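Local structure of uncharacterized protein Atu1656 (Agrobacterium tumefaciens, 2OJH) at residues Gly62-Leu67 with Ala97-Ser102. The protein is of unknown function but belongs to the TolB family and folds as a six-bladed beta-propeller. Residues are numbered along the deposited sequence; the frame is centred on the assembly and turned at random.
Sequences GLLYRL and ALYAIS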
loop_
_atom_site.group_PDB
_atom_site.type_symbol
_atom_site.label_atom_id
_atom_site.label_comp_id
_atom_site.label_asym_id
_atom_site.label_seq_id
_atom_site.Cartn_x
_atom_site.Cartn_y
_atom_site.Cartn_z
ATOM N N GLY A 62 -0.904 -4.440 15.151
ATOM C CA GLY A 62 -2.203 -3.768 15.226
ATOM C C GLY A 62 -2.204 -2.281 15.545
ATOM O O GLY A 62 -3.269 -1.644 15.547
ATOM N N LEU A 63 -1.024 -1.726 15.815
ATOM C CA LEU A 63 -0.874 -0.320 16.175
ATOM C C LEU A 63 -0.131 0.452 15.108
ATOM O O LEU A 63 0.632 -0.138 14.327
ATOM C CB LEU A 63 -0.140 -0.192 17.504
ATOM C CG LEU A 63 -0.855 -0.797 18.737
ATOM C CD1 LEU A 63 0.028 -0.601 19.960
ATOM C CD2 LEU A 63 -2.225 -0.153 18.990
ATOM N N LEU A 64 -0.356 1.764 15.052
ATOM C CA LEU A 64 0.353 2.600 14.073
ATOM C C LEU A 64 1.469 3.396 14.743
ATOM O O LEU A 64 1.295 3.886 15.866
ATOM C CB LEU A 64 -0.589 3.610 13.418
ATOM C CG LEU A 64 -1.483 3.240 12.253
ATOM C CD1 LEU A 64 -2.097 4.554 11.809
ATOM C CD2 LEU A 64 -0.665 2.635 11.125
ATOM N N TYR A 65 2.578 3.578 14.021
ATOM C CA TYR A 65 3.729 4.326 14.531
ATOM C C TYR A 65 4.321 5.306 13.517
ATOM O O TYR A 65 4.450 4.980 12.330
ATOM C CB TYR A 65 4.844 3.357 14.944
ATOM C CG TYR A 65 4.480 2.409 16.049
ATOM C CD1 TYR A 65 3.833 1.211 15.778
ATOM C CD2 TYR A 65 4.818 2.692 17.368
ATOM C CE1 TYR A 65 3.491 0.321 16.811
ATOM C CE2 TYR A 65 4.501 1.800 18.400
ATOM C CZ TYR A 65 3.830 0.624 18.105
ATOM O OH TYR A 65 3.500 -0.266 19.103
ATOM N N ARG A 66 4.728 6.483 13.995
ATOM C CA ARG A 66 5.526 7.408 13.179
ATOM C C ARG A 66 7.027 7.215 13.475
ATOM O O ARG A 66 7.432 7.144 14.640
ATOM C CB ARG A 66 5.139 8.869 13.461
ATOM C CG ARG A 66 3.689 9.219 13.170
ATOM C CD ARG A 66 3.394 10.686 13.471
ATOM N NE ARG A 66 1.980 10.863 13.828
ATOM C CZ ARG A 66 1.498 10.828 15.082
ATOM N NH1 ARG A 66 0.194 11.009 15.309
ATOM N NH2 ARG A 66 2.310 10.599 16.117
ATOM N N LEU A 67 7.837 7.124 12.419
ATOM C CA LEU A 67 9.297 7.070 12.550
ATOM C C LEU A 67 9.901 8.262 11.816
ATOM O O LEU A 67 9.814 8.331 10.580
ATOM C CB LEU A 67 9.846 5.784 11.951
ATOM C CG LEU A 67 9.665 4.464 12.703
ATOM C CD1 LEU A 67 8.194 3.992 12.806
ATOM C CD2 LEU A 67 10.481 3.433 11.949
ATOM N N ALA A 97 -3.148 15.970 6.709
ATOM C CA ALA A 97 -3.977 16.131 7.908
ATOM C C ALA A 97 -4.754 14.895 8.370
ATOM O O ALA A 97 -5.279 14.897 9.486
ATOM C CB ALA A 97 -4.943 17.342 7.753
ATOM N N LEU A 98 -4.846 13.863 7.524
ATOM C CA LEU A 98 -5.625 12.668 7.856
ATOM C C LEU A 98 -4.878 11.392 7.601
ATOM O O LEU A 98 -4.098 11.310 6.652
ATOM C CB LEU A 98 -6.925 12.596 7.037
ATOM C CG LEU A 98 -7.990 13.675 7.259
ATOM C CD1 LEU A 98 -9.138 13.463 6.311
ATOM C CD2 LEU A 98 -8.516 13.780 8.721
ATOM N N TYR A 99 -5.167 10.398 8.440
ATOM C CA TYR A 99 -4.763 9.022 8.213
ATOM C C TYR A 99 -5.983 8.180 7.855
ATOM O O TYR A 99 -7.085 8.410 8.344
ATOM C CB TYR A 99 -4.123 8.434 9.479
ATOM C CG TYR A 99 -2.787 9.004 9.902
ATOM C CD1 TYR A 99 -2.012 9.785 9.036
ATOM C CD2 TYR A 99 -2.269 8.714 11.163
ATOM C CE1 TYR A 99 -0.764 10.305 9.443
ATOM C CE2 TYR A 99 -1.030 9.228 11.584
ATOM C CZ TYR A 99 -0.280 10.014 10.714
ATOM O OH TYR A 99 0.940 10.505 11.126
ATOM N N ALA A 100 -5.778 7.197 6.998
ATOM C CA ALA A 100 -6.782 6.195 6.753
ATOM C C ALA A 100 -6.215 4.867 7.239
ATOM O O ALA A 100 -5.035 4.532 6.943
ATOM C CB ALA A 100 -7.109 6.144 5.280
ATOM N N ILE A 101 -7.029 4.119 7.989
ATOM C CA ILE A 101 -6.584 2.823 8.556
ATOM C C ILE A 101 -7.625 1.769 8.252
ATOM O O ILE A 101 -8.775 2.097 7.928
ATOM C CB ILE A 101 -6.378 2.904 10.092
ATOM C CG1 ILE A 101 -7.682 3.323 10.774
ATOM C CG2 ILE A 101 -5.260 3.929 10.450
ATOM C CD1 ILE A 101 -7.604 3.426 12.349
ATOM N N SER A 102 -7.239 0.502 8.352
ATOM C CA SER A 102 -8.144 -0.590 8.148
ATOM C C SER A 102 -8.054 -1.433 9.430
ATOM O O SER A 102 -7.004 -2.005 9.725
ATOM C CB SER A 102 -7.699 -1.406 6.933
ATOM O OG SER A 102 -7.640 -0.586 5.772
#
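Leu64 and Ile101 have the nearest CA atoms of strands 63-67 and 98-102, which run roughly antiparallel (148° between their directions) with axes 9.8 Å apart at their closest; side chains alone join them. Each is a central strand of its own four-stranded antiparallel sheet, and the contact packs two neighbouring propeller blades face against face. Leu64 reaches across with one methyl: CD1 presses on Ile101 CG2 at 3.5 Å, tighter than usual for two carbons. The same CD1 lies obliquely against the Tyr99 ring, 4.2 Å from CD2. Ile101 points toward Leu64, with CG2 anti to the carbonyl carbon and CG1 between N and C. At the other end Tyr99 carries its hydroxyl over to Arg66, whose chain, extended from CG to NE, brings NE to 2.9 Å from Tyr99 OH. This hydrogen bond is bent, 142° at the hydrogen, with the oxygen a little out of the guanidinium plane; ring and guanidinium planes are 40° apart. The stronger partner of Tyr99 OH is the hydroxyl of Tyr55, while Arg66 NH2 forms a salt bridge with Glu76 and NH1 bonds the carbonyl of Ser117. The interface thus grades from methyl packing to a polar end, where Arg66 bonds through all three guanidinium nitrogens and links parts of both blades, its charge probably balanced by Glu76.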